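450aa long hypothetical fmu protein (Pyrococcus horikoshii, PDB 2YXL) probably methylates cytosine at carbon 5 in RNA, as an archaeal relative of the bacterial Fmu/RsmB enzymes that uses S-adenosyl-L-methionine as methyl donor. Local coordinates at residues 83-89 against 117-122. Residues are numbered along the deposited sequence; the frame is centred on the assembly and turned at random.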
ATOM      1  N   ASP A  83      -2.908 -20.362 -16.376  1.00 29.82           N
ATOM      2  CA  ASP A  83      -4.133 -20.137 -15.597  1.00 29.74           C
ATOM      3  C   ASP A  83      -3.810 -19.558 -14.204  1.00 29.54           C
ATOM      4  O   ASP A  83      -2.828 -19.972 -13.580  1.00 29.36           O
ATOM      5  CB  ASP A  83      -4.904 -21.463 -15.485  1.00 29.82           C
ATOM      6  CG  ASP A  83      -5.989 -21.437 -14.417  1.00 30.75           C
ATOM      7  OD1 ASP A  83      -5.654 -21.647 -13.228  1.00 32.15           O
ATOM      8  OD2 ASP A  83      -7.174 -21.230 -14.766  1.00 30.76           O
ATOM      9  N   PRO A  84      -4.645 -18.613 -13.712  1.00 29.42           N
ATOM     10  CA  PRO A  84      -4.391 -17.888 -12.456  1.00 29.20           C
ATOM     11  C   PRO A  84      -4.293 -18.782 -11.213  1.00 29.39           C
ATOM     12  O   PRO A  84      -3.502 -18.486 -10.307  1.00 29.41           O
ATOM     13  CB  PRO A  84      -5.605 -16.961 -12.322  1.00 29.05           C
ATOM     14  CG  PRO A  84      -6.209 -16.896 -13.659  1.00 29.46           C
ATOM     15  CD  PRO A  84      -5.913 -18.187 -14.337  1.00 29.25           C
ATOM     16  N   TRP A  85      -5.089 -19.849 -11.163  1.00 29.36           N
ATOM     17  CA  TRP A  85      -5.063 -20.765 -10.017  1.00 29.54           C
ATOM     18  C   TRP A  85      -3.801 -21.614 -10.038  1.00 29.58           C
ATOM     19  O   TRP A  85      -3.194 -21.859  -8.990  1.00 29.59           O
ATOM     20  CB  TRP A  85      -6.326 -21.639  -9.959  1.00 29.41           C
ATOM     21  CG  TRP A  85      -7.545 -20.836  -9.635  1.00 29.38           C
ATOM     22  CD1 TRP A  85      -8.460 -20.341 -10.521  1.00 29.13           C
ATOM     23  CD2 TRP A  85      -7.963 -20.395  -8.338  1.00 29.15           C
ATOM     24  NE1 TRP A  85      -9.429 -19.632  -9.855  1.00 29.25           N
ATOM     25  CE2 TRP A  85      -9.150 -19.648  -8.514  1.00 29.15           C
ATOM     26  CE3 TRP A  85      -7.454 -20.563  -7.044  1.00 28.96           C
ATOM     27  CZ2 TRP A  85      -9.839 -19.071  -7.443  1.00 29.27           C
ATOM     28  CZ3 TRP A  85      -8.141 -19.986  -5.977  1.00 29.23           C
ATOM     29  CH2 TRP A  85      -9.318 -19.247  -6.186  1.00 29.17           C
ATOM     30  N   LEU A  86      -3.406 -22.045 -11.236  1.00 29.47           N
ATOM     31  CA  LEU A  86      -2.159 -22.778 -11.415  1.00 29.47           C
ATOM     32  C   LEU A  86      -0.963 -21.918 -11.010  1.00 29.57           C
ATOM     33  O   LEU A  86      -0.136 -22.352 -10.208  1.00 29.91           O
ATOM     34  CB  LEU A  86      -2.013 -23.269 -12.857  1.00 29.29           C
ATOM     35  CG  LEU A  86      -0.802 -24.146 -13.184  1.00 29.43           C
ATOM     36  CD1 LEU A  86      -0.736 -25.401 -12.308  1.00 29.55           C
ATOM     37  CD2 LEU A  86      -0.826 -24.528 -14.655  1.00 29.52           C
ATOM     38  N   ARG A  87      -0.890 -20.698 -11.547  1.00 29.47           N
ATOM     39  CA  ARG A  87       0.189 -19.768 -11.214  1.00 29.50           C
ATOM     40  C   ARG A  87       0.302 -19.549  -9.704  1.00 29.69           C
ATOM     41  O   ARG A  87       1.400 -19.601  -9.153  1.00 29.71           O
ATOM     42  CB  ARG A  87       0.020 -18.428 -11.947  1.00 29.36           C
ATOM     43  CG  ARG A  87       1.043 -17.356 -11.544  1.00 28.93           C
ATOM     44  CD  ARG A  87       1.062 -16.146 -12.481  1.00 29.31           C
ATOM     45  NE  ARG A  87      -0.238 -15.483 -12.585  1.00 28.84           N
ATOM     46  CZ  ARG A  87      -1.094 -15.650 -13.593  1.00 27.57           C
ATOM     47  NH1 ARG A  87      -2.249 -15.005 -13.588  1.00 27.33           N
ATOM     48  NH2 ARG A  87      -0.802 -16.458 -14.604  1.00 27.00           N
ATOM     49  N   ALA A  88      -0.833 -19.309  -9.051  1.00 29.95           N
ATOM     50  CA  ALA A  88      -0.880 -19.112  -7.605  1.00 30.06           C
ATOM     51  C   ALA A  88      -0.389 -20.351  -6.856  1.00 30.35           C
ATOM     52  O   ALA A  88       0.401 -20.238  -5.918  1.00 30.49           O
ATOM     53  CB  ALA A  88      -2.287 -18.735  -7.161  1.00 29.91           C
ATOM     54  N   ALA A  89      -0.839 -21.530  -7.280  1.00 30.56           N
ATOM     55  CA  ALA A  89      -0.420 -22.778  -6.639  1.00 30.79           C
ATOM     56  C   ALA A  89       1.080 -23.012  -6.805  1.00 30.94           C
ATOM     57  O   ALA A  89       1.759 -23.400  -5.848  1.00 31.19           O
ATOM     58  CB  ALA A  89      -1.212 -23.957  -7.174  1.00 30.68           C
ATOM     59  N   PHE A 117      -7.983 -28.747  -5.047  1.00 33.73           N
ATOM     60  CA  PHE A 117      -8.582 -27.426  -4.881  1.00 33.30           C
ATOM     61  C   PHE A 117      -8.573 -26.607  -6.174  1.00 33.18           C
ATOM     62  O   PHE A 117      -9.597 -26.029  -6.545  1.00 33.19           O
ATOM     63  CB  PHE A 117      -7.898 -26.660  -3.740  1.00 33.04           C
ATOM     64  CG  PHE A 117      -8.410 -25.254  -3.549  1.00 32.42           C
ATOM     65  CD1 PHE A 117      -7.556 -24.167  -3.703  1.00 32.14           C
ATOM     66  CD2 PHE A 117      -9.742 -25.018  -3.216  1.00 31.65           C
ATOM     67  CE1 PHE A 117      -8.019 -22.861  -3.525  1.00 32.14           C
ATOM     68  CE2 PHE A 117     -10.216 -23.719  -3.036  1.00 31.59           C
ATOM     69  CZ  PHE A 117      -9.354 -22.638  -3.190  1.00 32.06           C
ATOM     70  N   ILE A 118      -7.434 -26.566  -6.861  1.00 33.00           N
ATOM     71  CA  ILE A 118      -7.341 -25.784  -8.098  1.00 32.98           C
ATOM     72  C   ILE A 118      -8.099 -26.434  -9.252  1.00 32.93           C
ATOM     73  O   ILE A 118      -8.585 -25.739 -10.146  1.00 32.89           O
ATOM     74  CB  ILE A 118      -5.875 -25.400  -8.483  1.00 33.01           C
ATOM     75  CG1 ILE A 118      -5.042 -26.630  -8.862  1.00 33.18           C
ATOM     76  CG2 ILE A 118      -5.214 -24.585  -7.355  1.00 32.78           C
ATOM     77  CD1 ILE A 118      -3.611 -26.302  -9.282  1.00 33.08           C
ATOM     78  N   SER A 119      -8.223 -27.763  -9.207  1.00 32.77           N
ATOM     79  CA  SER A 119      -9.094 -28.504 -10.122  1.00 32.65           C
ATOM     80  C   SER A 119     -10.555 -28.085  -9.986  1.00 32.45           C
ATOM     81  O   SER A 119     -11.226 -27.852 -10.986  1.00 32.54           O
ATOM     82  CB  SER A 119      -8.975 -30.011  -9.893  1.00 32.65           C
ATOM     83  OG  SER A 119      -7.912 -30.561 -10.643  1.00 33.32           O
ATOM     84  N   SER A 120     -11.038 -27.982  -8.749  1.00 32.26           N
ATOM     85  CA  SER A 120     -12.425 -27.597  -8.487  1.00 32.13           C
ATOM     86  C   SER A 120     -12.718 -26.144  -8.875  1.00 32.02           C
ATOM     87  O   SER A 120     -13.859 -25.797  -9.185  1.00 31.97           O
ATOM     88  CB  SER A 120     -12.789 -27.840  -7.019  1.00 32.02           C
ATOM     89  OG  SER A 120     -12.072 -26.963  -6.173  1.00 32.28           O
ATOM     90  N   ARG A 121     -11.686 -25.304  -8.857  1.00 31.84           N
ATOM     91  CA  ARG A 121     -11.818 -23.919  -9.305  1.00 31.75           C
ATOM     92  C   ARG A 121     -11.652 -23.768 -10.820  1.00 31.38           C
ATOM     93  O   ARG A 121     -12.031 -22.742 -11.384  1.00 31.37           O
ATOM     94  CB  ARG A 121     -10.840 -23.001  -8.560  1.00 31.83           C
ATOM     95  CG  ARG A 121     -11.172 -22.789  -7.080  1.00 32.96           C
ATOM     96  CD  ARG A 121     -12.555 -22.165  -6.883  1.00 35.07           C
ATOM     97  NE  ARG A 121     -12.976 -22.188  -5.482  1.00 37.16           N
ATOM     98  CZ  ARG A 121     -12.844 -21.169  -4.632  1.00 38.31           C
ATOM     99  NH1 ARG A 121     -13.255 -21.295  -3.378  1.00 38.80           N
ATOM    100  NH2 ARG A 121     -12.306 -20.021  -5.029  1.00 39.04           N
ATOM    101  N   THR A 122     -11.102 -24.791 -11.475  1.00 30.97           N
ATOM    102  CA  THR A 122     -10.827 -24.730 -12.917  1.00 30.52           C
ATOM    103  C   THR A 122     -11.284 -25.993 -13.650  1.00 30.27           C
ATOM    104  O   THR A 122     -12.458 -26.125 -13.995  1.00 30.44           O
ATOM    105  CB  THR A 122      -9.317 -24.429 -13.227  1.00 30.60           C
ATOM    106  OG1 THR A 122      -8.490 -25.501 -12.756  1.00 30.51           O
ATOM    107  CG2 THR A 122      -8.861 -23.134 -12.573  1.00 30.00           C
TER
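Phe117, Ile118, Arg121 and Thr122 gather round Trp85 where two antiparallel helices pack: the start of helix 84-99 lies against the end of helix 104-121, their axes 9.7 Å apart, in an all-helical region distant from the sinefungin pocket. Phe117 sends its CE1 to CZ3 of Trp85 (3.8 Å); the ring planes stand nearly perpendicular, at 89°, in an oblique aromatic pair that suits two bulky apolar groups, and helix 12-24 also touches both. The next residue, the branched Ile118, fits between the helices: its CB meets CB of Trp85, while its CD1 meets the small methyl of Ala89, 4.0 Å from CB, and Phe130 of helix 124-138 packs against both residues. The backbone of Arg121 sets CB over the indole face, a CH-pi contact 3.8 Å from the centroid of the five-membered ring and 9° off its normal. With CG anti to the carbonyl carbon (chi1 -70°), the bend at chi2 then carries the guanidinium past the six-membered ring, steeply inclined to it, and NH2 forms a salt bridge with Glu20; arginine thus serves as both apolar arm and charge. A leucine in place of Trp85 would probably leave Arg121 CB without its aromatic platform and open a gap beside Phe117. Thr122 uses both of its branches: OG1 donates to Ile118 O (2.6 Å), whereas CG2 touches CD1 of Trp85 and the carboxylate of Asp83. That aspartate is the N-cap of helix 84-99, and its OD1 accepts from Leu86 N at 3.0 Å through the anti lone pair.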